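Local atomic coordinates of polymerase X (Deinococcus radiodurans, PDB entry 2W9M), a protein that probably catalyses the magnesium-dependent, DNA-directed addition of deoxyribonucleotides to DNA as a family X polymerase, and also binds zinc ions. Residues L105-A116 with E132-S143; E241-L249 with F268-S276. All coordinates share one frame; numbering follows the deposited sequence.

Interaction 1. Residues L105-A116 with E132-S143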
loop_
_atom_site.group_PDB
_atom_site.type_symbol
_atom_site.label_atom_id
_atom_site.label_comp_id
_atom_site.label_asym_id
_atom_site.label_seq_id
_atom_site.Cartn_x
_atom_site.Cartn_y
_atom_site.Cartn_z
ATOM N N LEU A 105 17.077 7.963 -13.211
ATOM C CA LEU A 105 16.208 7.014 -13.908
ATOM C C LEU A 105 15.413 7.681 -15.032
ATOM O O LEU A 105 14.510 8.484 -14.780
ATOM C CB LEU A 105 15.254 6.314 -12.931
ATOM C CG LEU A 105 15.807 5.201 -12.036
ATOM C CD1 LEU A 105 14.676 4.508 -11.300
ATOM C CD2 LEU A 105 16.594 4.192 -12.845
ATOM N N GLY A 106 15.754 7.342 -16.272
ATOM C CA GLY A 106 15.031 7.846 -17.425
ATOM C C GLY A 106 13.736 7.087 -17.663
ATOM O O GLY A 106 13.477 6.073 -17.014
ATOM N N PRO A 107 12.911 7.576 -18.601
ATOM C CA PRO A 107 11.629 6.943 -18.930
ATOM C C PRO A 107 11.795 5.480 -19.327
ATOM O O PRO A 107 11.036 4.626 -18.867
ATOM C CB PRO A 107 11.138 7.756 -20.133
ATOM C CG PRO A 107 11.816 9.075 -20.000
ATOM C CD PRO A 107 13.162 8.777 -19.416
ATOM N N LYS A 108 12.782 5.207 -20.174
ATOM C CA LYS A 108 13.026 3.861 -20.683
ATOM C C LYS A 108 13.441 2.891 -19.578
ATOM O O LYS A 108 13.090 1.710 -19.611
ATOM C CB LYS A 108 14.080 3.891 -21.801
ATOM C CG LYS A 108 15.519 4.117 -21.329
ATOM C CD LYS A 108 15.681 5.380 -20.478
ATOM C CE LYS A 108 15.673 6.650 -21.320
ATOM N NZ LYS A 108 14.343 6.938 -21.923
ATOM N N LYS A 109 14.188 3.396 -18.601
ATOM C CA LYS A 109 14.645 2.577 -17.487
ATOM C C LYS A 109 13.509 2.308 -16.505
ATOM O O LYS A 109 13.320 1.179 -16.054
ATOM C CB LYS A 109 15.821 3.243 -16.772
ATOM C CG LYS A 109 17.121 3.211 -17.554
ATOM C CD LYS A 109 18.308 3.466 -16.644
ATOM C CE LYS A 109 19.604 3.008 -17.289
ATOM N NZ LYS A 109 20.702 2.878 -16.288
ATOM N N ILE A 110 12.753 3.351 -16.178
ATOM C CA ILE A 110 11.605 3.195 -15.297
ATOM C C ILE A 110 10.612 2.211 -15.899
ATOM O O ILE A 110 9.978 1.437 -15.186
ATOM C CB ILE A 110 10.921 4.535 -15.014
ATOM C CG1 ILE A 110 11.875 5.442 -14.229
ATOM C CG2 ILE A 110 9.619 4.320 -14.248
ATOM C CD1 ILE A 110 11.202 6.601 -13.519
ATOM N N ARG A 111 10.495 2.229 -17.220
ATOM C CA ARG A 111 9.596 1.313 -17.903
ATOM C C ARG A 111 10.110 -0.124 -17.881
ATOM O O ARG A 111 9.324 -1.064 -17.798
ATOM C CB ARG A 111 9.340 1.769 -19.338
ATOM C CG ARG A 111 8.863 0.657 -20.238
ATOM C CD ARG A 111 7.917 1.168 -21.301
ATOM N NE ARG A 111 7.316 0.059 -22.035
ATOM C CZ ARG A 111 6.085 0.072 -22.533
ATOM N NH1 ARG A 111 5.316 1.139 -22.369
ATOM N NH2 ARG A 111 5.622 -0.985 -23.187
ATOM N N SER A 112 11.424 -0.299 -17.947
ATOM C CA SER A 112 11.989 -1.645 -17.927
ATOM C C SER A 112 12.029 -2.210 -16.507
ATOM O O SER A 112 11.951 -3.426 -16.312
ATOM C CB SER A 112 13.374 -1.679 -18.580
ATOM O OG SER A 112 14.386 -1.320 -17.658
ATOM N N LEU A 113 12.148 -1.328 -15.518
ATOM C CA LEU A 113 12.052 -1.753 -14.125
ATOM C C LEU A 113 10.640 -2.271 -13.861
ATOM O O LEU A 113 10.454 -3.334 -13.264
ATOM C CB LEU A 113 12.383 -0.602 -13.166
ATOM C CG LEU A 113 13.825 -0.086 -13.121
ATOM C CD1 LEU A 113 13.952 1.041 -12.110
ATOM C CD2 LEU A 113 14.792 -1.201 -12.790
ATOM N N TRP A 114 9.648 -1.516 -14.326
ATOM C CA TRP A 114 8.250 -1.895 -14.159
ATOM C C TRP A 114 7.978 -3.256 -14.799
ATOM O O TRP A 114 7.381 -4.131 -14.170
ATOM C CB TRP A 114 7.327 -0.826 -14.758
ATOM C CG TRP A 114 5.979 -0.760 -14.119
ATOM C CD1 TRP A 114 4.806 -1.239 -14.624
ATOM C CD2 TRP A 114 5.662 -0.178 -12.842
ATOM N NE1 TRP A 114 3.778 -0.991 -13.743
ATOM C CE2 TRP A 114 4.275 -0.346 -12.647
ATOM C CE3 TRP A 114 6.417 0.461 -11.855
ATOM C CZ2 TRP A 114 3.628 0.111 -11.493
ATOM C CZ3 TRP A 114 5.772 0.910 -10.713
ATOM C CH2 TRP A 114 4.392 0.733 -10.542
ATOM N N LEU A 115 8.425 -3.441 -16.040
ATOM C CA LEU A 115 8.195 -4.703 -16.738
ATOM C C LEU A 115 8.976 -5.844 -16.095
ATOM O O LEU A 115 8.649 -7.015 -16.287
ATOM C CB LEU A 115 8.555 -4.586 -18.220
ATOM C CG LEU A 115 7.759 -3.579 -19.056
ATOM C CD1 LEU A 115 8.303 -3.544 -20.470
ATOM C CD2 LEU A 115 6.270 -3.898 -19.055
ATOM N N ALA A 116 10.001 -5.499 -15.323
ATOM C CA ALA A 116 10.809 -6.497 -14.628
ATOM C C ALA A 116 10.258 -6.824 -13.238
ATOM O O ALA A 116 10.820 -7.652 -12.521
ATOM C CB ALA A 116 12.250 -6.030 -14.527
ATOM N N GLU A 132 20.010 -8.499 -8.951
ATOM C CA GLU A 132 18.910 -8.569 -9.908
ATOM C C GLU A 132 18.860 -7.329 -10.801
ATOM O O GLU A 132 18.612 -7.422 -12.005
ATOM C CB GLU A 132 17.584 -8.746 -9.170
ATOM C CG GLU A 132 16.362 -8.751 -10.068
ATOM C CD GLU A 132 15.063 -8.910 -9.289
ATOM O OE1 GLU A 132 13.982 -8.872 -9.919
ATOM O OE2 GLU A 132 15.121 -9.073 -8.048
ATOM N N LEU A 133 19.106 -6.169 -10.198
ATOM C CA LEU A 133 19.073 -4.899 -10.910
ATOM C C LEU A 133 20.150 -4.868 -11.982
ATOM O O LEU A 133 19.872 -4.569 -13.145
ATOM C CB LEU A 133 19.286 -3.740 -9.939
ATOM C CG LEU A 133 18.555 -2.430 -10.227
ATOM C CD1 LEU A 133 19.223 -1.297 -9.472
ATOM C CD2 LEU A 133 18.522 -2.131 -11.710
ATOM N N ALA A 134 21.380 -5.177 -11.584
ATOM C CA ALA A 134 22.510 -5.168 -12.508
ATOM C C ALA A 134 22.275 -6.121 -13.677
ATOM O O ALA A 134 22.743 -5.879 -14.788
ATOM C CB ALA A 134 23.797 -5.527 -11.777
ATOM N N GLY A 135 21.533 -7.196 -13.419
ATOM C CA GLY A 135 21.288 -8.223 -14.416
ATOM C C GLY A 135 20.350 -7.807 -15.532
ATOM O O GLY A 135 20.215 -8.514 -16.532
ATOM N N LEU A 136 19.697 -6.663 -15.365
ATOM C CA LEU A 136 18.801 -6.142 -16.394
ATOM C C LEU A 136 19.560 -5.494 -17.551
ATOM O O LEU A 136 20.654 -4.957 -17.367
ATOM C CB LEU A 136 17.836 -5.114 -15.799
ATOM C CG LEU A 136 16.732 -5.621 -14.876
ATOM C CD1 LEU A 136 15.863 -4.461 -14.441
ATOM C CD2 LEU A 136 15.904 -6.684 -15.572
ATOM N N LYS A 137 18.965 -5.547 -18.741
ATOM C CA LYS A 137 19.454 -4.791 -19.888
ATOM C C LYS A 137 19.481 -3.304 -19.562
ATOM O O LYS A 137 18.466 -2.737 -19.151
ATOM C CB LYS A 137 18.538 -4.994 -21.094
ATOM C CG LYS A 137 19.055 -5.927 -22.170
ATOM C CD LYS A 137 18.424 -5.547 -23.501
ATOM C CE LYS A 137 18.180 -6.753 -24.390
ATOM N NZ LYS A 137 17.216 -6.417 -25.476
ATOM N N GLY A 138 20.634 -2.671 -19.756
ATOM C CA GLY A 138 20.760 -1.240 -19.533
ATOM C C GLY A 138 21.331 -0.902 -18.170
ATOM O O GLY A 138 21.783 0.220 -17.934
ATOM N N PHE A 139 21.299 -1.877 -17.266
ATOM C CA PHE A 139 21.925 -1.734 -15.959
ATOM C C PHE A 139 23.102 -2.690 -15.847
ATOM O O PHE A 139 23.076 -3.794 -16.395
ATOM C CB PHE A 139 20.932 -2.047 -14.840
ATOM C CG PHE A 139 19.672 -1.239 -14.896
ATOM C CD1 PHE A 139 18.586 -1.677 -15.635
ATOM C CD2 PHE A 139 19.568 -0.053 -14.196
ATOM C CE1 PHE A 139 17.426 -0.940 -15.685
ATOM C CE2 PHE A 139 18.410 0.688 -14.241
ATOM C CZ PHE A 139 17.336 0.246 -14.985
ATOM N N GLY A 140 24.131 -2.262 -15.130
ATOM C CA GLY A 140 25.254 -3.121 -14.814
ATOM C C GLY A 140 25.581 -2.944 -13.352
ATOM O O GLY A 140 24.867 -2.232 -12.648
ATOM N N ALA A 141 26.654 -3.577 -12.892
ATOM C CA ALA A 141 27.057 -3.468 -11.496
ATOM C C ALA A 141 27.188 -2.010 -11.066
ATOM O O ALA A 141 26.756 -1.630 -9.977
ATOM C CB ALA A 141 28.361 -4.207 -11.264
ATOM N N LYS A 142 27.778 -1.194 -11.930
ATOM C CA LYS A 142 28.060 0.196 -11.587
ATOM C C LYS A 142 26.809 1.067 -11.467
ATOM O O LYS A 142 26.655 1.803 -10.491
ATOM C CB LYS A 142 29.068 0.800 -12.571
ATOM C CG LYS A 142 30.508 0.681 -12.098
ATOM C CD LYS A 142 31.472 0.395 -13.236
ATOM C CE LYS A 142 32.852 0.073 -12.690
ATOM N NZ LYS A 142 33.634 -0.808 -13.604
ATOM N N SER A 143 25.920 0.986 -12.451
ATOM C CA SER A 143 24.687 1.763 -12.412
ATOM C C SER A 143 23.761 1.273 -11.297
ATOM O O SER A 143 22.991 2.049 -10.729
ATOM C CB SER A 143 23.976 1.714 -13.764
ATOM O OG SER A 143 23.635 0.384 -14.113
HETATM O O HOH W 1 23.442 2.643 -16.884
#

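Interaction 2. Residues E241-L249 with F268-S276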
loop_
_atom_site.group_PDB
_atom_site.type_symbol
_atom_site.label_atom_id
_atom_site.label_comp_id
_atom_site.label_asym_id
_atom_site.label_seq_id
_atom_site.Cartn_x
_atom_site.Cartn_y
_atom_site.Cartn_z
ATOM N N GLU A 241 16.909 -14.121 30.517
ATOM C CA GLU A 241 15.937 -14.061 31.610
ATOM C C GLU A 241 15.152 -12.752 31.646
ATOM O O GLU A 241 14.155 -12.636 32.362
ATOM C CB GLU A 241 16.625 -14.277 32.957
ATOM C CG GLU A 241 17.293 -15.632 33.097
ATOM C CD GLU A 241 16.350 -16.780 32.794
ATOM O OE1 GLU A 241 15.235 -16.811 33.363
ATOM O OE2 GLU A 241 16.730 -17.651 31.985
ATOM N N ALA A 242 15.611 -11.767 30.883
ATOM C CA ALA A 242 14.955 -10.464 30.850
ATOM C C ALA A 242 14.244 -10.224 29.526
ATOM O O ALA A 242 13.456 -9.283 29.404
ATOM C CB ALA A 242 15.959 -9.356 31.118
ATOM N N ARG A 243 14.514 -11.082 28.544
ATOM C CA ARG A 243 13.974 -10.906 27.199
ATOM C C ARG A 243 12.482 -10.581 27.199
ATOM O O ARG A 243 12.045 -9.670 26.500
ATOM C CB ARG A 243 14.254 -12.131 26.323
ATOM C CG ARG A 243 13.443 -12.149 25.029
ATOM C CD ARG A 243 13.782 -10.963 24.127
ATOM N NE ARG A 243 14.842 -11.316 23.197
ATOM C CZ ARG A 243 14.637 -11.690 21.939
ATOM N NH1 ARG A 243 13.406 -11.742 21.439
ATOM N NH2 ARG A 243 15.665 -12.010 21.177
ATOM N N GLY A 244 11.706 -11.319 27.987
ATOM C CA GLY A 244 10.270 -11.102 28.053
ATOM C C GLY A 244 9.888 -9.673 28.388
ATOM O O GLY A 244 8.931 -9.141 27.832
ATOM N N ALA A 245 10.637 -9.052 29.300
ATOM C CA ALA A 245 10.363 -7.681 29.732
ATOM C C ALA A 245 10.815 -6.682 28.677
ATOM O O ALA A 245 10.144 -5.682 28.424
ATOM C CB ALA A 245 11.050 -7.387 31.058
ATOM N N LEU A 246 11.969 -6.956 28.077
ATOM C CA LEU A 246 12.482 -6.147 26.982
ATOM C C LEU A 246 11.466 -6.104 25.843
ATOM O O LEU A 246 11.240 -5.058 25.239
ATOM C CB LEU A 246 13.808 -6.720 26.479
ATOM C CG LEU A 246 14.502 -5.960 25.348
ATOM C CD1 LEU A 246 15.116 -4.676 25.880
ATOM C CD2 LEU A 246 15.563 -6.827 24.690
ATOM N N ASP A 247 10.846 -7.246 25.560
ATOM C CA ASP A 247 9.880 -7.343 24.473
ATOM C C ASP A 247 8.634 -6.509 24.741
ATOM O O ASP A 247 8.084 -5.897 23.827
ATOM C CB ASP A 247 9.510 -8.801 24.207
ATOM C CG ASP A 247 10.651 -9.583 23.572
ATOM O OD1 ASP A 247 11.716 -8.976 23.319
ATOM O OD2 ASP A 247 10.488 -10.798 23.322
ATOM N N LEU A 248 8.193 -6.477 25.993
ATOM C CA LEU A 248 7.043 -5.658 26.361
ATOM C C LEU A 248 7.373 -4.175 26.236
ATOM O O LEU A 248 6.616 -3.411 25.638
ATOM C CB LEU A 248 6.580 -5.971 27.784
ATOM C CG LEU A 248 5.734 -7.230 27.980
ATOM C CD1 LEU A 248 5.284 -7.328 29.423
ATOM C CD2 LEU A 248 4.529 -7.213 27.060
ATOM N N LEU A 249 8.508 -3.773 26.800
ATOM C CA LEU A 249 8.900 -2.365 26.802
ATOM C C LEU A 249 9.167 -1.810 25.405
ATOM O O LEU A 249 8.915 -0.636 25.148
ATOM C CB LEU A 249 10.109 -2.133 27.715
ATOM C CG LEU A 249 9.807 -2.237 29.213
ATOM C CD1 LEU A 249 11.081 -2.368 30.007
ATOM C CD2 LEU A 249 8.997 -1.039 29.691
ATOM N N PHE A 268 5.794 -3.865 41.734
ATOM C CA PHE A 268 6.903 -4.292 40.889
ATOM C C PHE A 268 7.572 -3.096 40.233
ATOM O O PHE A 268 6.989 -2.018 40.148
ATOM C CB PHE A 268 6.418 -5.244 39.794
ATOM C CG PHE A 268 5.680 -6.441 40.309
ATOM C CD1 PHE A 268 4.308 -6.397 40.489
ATOM C CD2 PHE A 268 6.354 -7.615 40.600
ATOM C CE1 PHE A 268 3.618 -7.499 40.956
ATOM C CE2 PHE A 268 5.672 -8.719 41.069
ATOM C CZ PHE A 268 4.300 -8.660 41.247
ATOM N N THR A 269 8.802 -3.295 39.776
ATOM C CA THR A 269 9.468 -2.326 38.916
ATOM C C THR A 269 9.838 -3.008 37.601
ATOM O O THR A 269 10.651 -3.934 37.584
ATOM C CB THR A 269 10.725 -1.732 39.582
ATOM O OG1 THR A 269 10.333 -0.874 40.662
ATOM C CG2 THR A 269 11.537 -0.926 38.578
ATOM N N LEU A 270 9.227 -2.563 36.504
ATOM C CA LEU A 270 9.480 -3.163 35.194
ATOM C C LEU A 270 10.536 -2.367 34.437
ATOM O O LEU A 270 10.391 -1.166 34.228
ATOM C CB LEU A 270 8.193 -3.246 34.369
ATOM C CG LEU A 270 7.968 -4.535 33.569
ATOM C CD1 LEU A 270 7.049 -4.292 32.377
ATOM C CD2 LEU A 270 9.281 -5.127 33.106
ATOM N N THR A 271 11.599 -3.051 34.031
ATOM C CA THR A 271 12.712 -2.414 33.339
ATOM C C THR A 271 13.249 -3.358 32.265
ATOM O O THR A 271 12.987 -4.559 32.304
ATOM C CB THR A 271 13.833 -2.045 34.338
ATOM O OG1 THR A 271 13.424 -0.913 35.113
ATOM C CG2 THR A 271 15.133 -1.713 33.621
ATOM N N ALA A 272 13.981 -2.812 31.297
ATOM C CA ALA A 272 14.618 -3.627 30.267
ATOM C C ALA A 272 15.543 -4.651 30.908
ATOM O O ALA A 272 15.867 -5.674 30.309
ATOM C CB ALA A 272 15.389 -2.748 29.300
ATOM N N GLY A 273 15.962 -4.363 32.136
ATOM C CA GLY A 273 16.811 -5.262 32.893
ATOM C C GLY A 273 16.037 -6.399 33.531
ATOM O O GLY A 273 16.626 -7.356 34.034
ATOM N N GLY A 274 14.714 -6.292 33.518
ATOM C CA GLY A 274 13.869 -7.357 34.019
ATOM C C GLY A 274 12.755 -6.892 34.935
ATOM O O GLY A 274 12.559 -5.693 35.144
ATOM N N LEU A 275 12.017 -7.855 35.477
ATOM C CA LEU A 275 10.938 -7.575 36.412
ATOM C C LEU A 275 11.428 -7.810 37.839
ATOM O O LEU A 275 12.003 -8.858 38.139
ATOM C CB LEU A 275 9.735 -8.469 36.107
ATOM C CG LEU A 275 8.450 -8.218 36.893
ATOM C CD1 LEU A 275 7.921 -6.821 36.621
ATOM C CD2 LEU A 275 7.410 -9.261 36.538
ATOM N N SER A 276 11.207 -6.837 38.717
ATOM C CA SER A 276 11.674 -6.957 40.096
ATOM C C SER A 276 10.597 -6.597 41.116
ATOM O O SER A 276 9.520 -6.120 40.758
ATOM C CB SER A 276 12.917 -6.092 40.323
ATOM O OG SER A 276 12.577 -4.720 40.426
#

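Interaction 1. Residues L105-A116 with E132-S143
Lys109 and Phe139 each set CG anti to the carbonyl carbon, at chi1 -72° and -55°, which brings the two side chains in from opposite directions and lays the lysine chain over the phenyl ring. Extended beyond CG, Lys109 runs along one face, its CD 3.7 Å from Phe139 CE2, and ends with NZ 4.2 Å from the ring centroid in an off-centre cation-pi contact. The same ammonium group gives a weak hydrogen bond to Gly138 O, 3.3 Å from NZ, and a water reinforces it by accepting from NZ and donating to that carbonyl. Cutting Lys109 back to an alanine would probably strip its methylene cover from this ring face and leave Gly138 O without its ammonium partner. Leu133 CD2 lies against the opposite face, while Ser112 OG approaches the ring edge in plane, 3.6 Å from Phe139 CE1; that hydroxyl donates to Lys109 O, which Leu113 N also uses. Leu113 CD2 comes obliquely to Phe139 CZ and also meets Leu136 CD1 at 3.8 Å. Ala116 CB rests on both methyls of Leu136. Most of the contact of helix 107-115 falls on the type II turn from Leu136 to Phe139, with Leu133 just before it. The surroundings are a helix-hairpin-helix domain, a fold that commonly binds DNA, and the contact packs a helix of one such motif against the hairpin of the next. Its chemistry is graded: an apolar centre of leucines and Phe139 gives way to an ammonium group held by ring, carbonyl and water, so the lysine's charge probably stays partly hydrated.

Interaction 2. Residues E241-L249 with F268-S276
Leu249, Leu270 and Ala272 carry most of this helix-on-hairpin packing, in which helix 243-249 crosses strand 269-271 of a two-residue beta hairpin almost perpendicularly, at -81°, with 8.5 Å between the axes. The hairpin belongs to a three-stranded antiparallel sheet in the part of the chain related to the DNA polymerase beta thumb. Its type I turn, Thr271 to Gly274, presents Ala272 at the tip, where CB meets Leu246 CD1 at 3.9 Å and Leu249 CD1 at 4.4 Å. With CG anti to its carbonyl carbon (chi1 -72°), Leu249 directs the CD1 branch chiefly onto the Thr271-Ala272 peptide, 3.2 Å from Ala272 N. Leu270 reaches from strand to helix: its CD2 touches Ala245 CB at 3.5 Å, and its flank is covered by Val259 and Ala263 of helix 253-264. Small residues let the backbones come close, since Ala242 and Gly274 have CA atoms 4.6 Å apart. Thr271 and Gly274 form a hydrogen-bonded pair that closes the hairpin through both backbone N-H groups, so the peptide under the leucine is part of a closed turn. One turn of helix before Leu249, Ala245 CB sits over the same strand end, 3.6 Å from Thr271 O.

How the interactions relate
After the N-terminal helices the chain reaches helix 107-115, passes through helix 121-130 and returns with the 132-143 turn, so interaction 1 closes a short excursion that is mostly helix 121-130 and joins consecutive helix-hairpin-helix motifs. It then continues through helix 141-157 and the mixed sheet that includes strands 194-203 and 231-238 before reaching helix 243-249. Interaction 2 closes a second excursion, which contains helix 253-264, and ties helix 243-249 to the three-stranded antiparallel sheet. The two loops follow in series, neither nested nor crossed. Their nearest atoms are about 29 Å apart and their centres about 48 Å, so the two lie in separate parts of the chain.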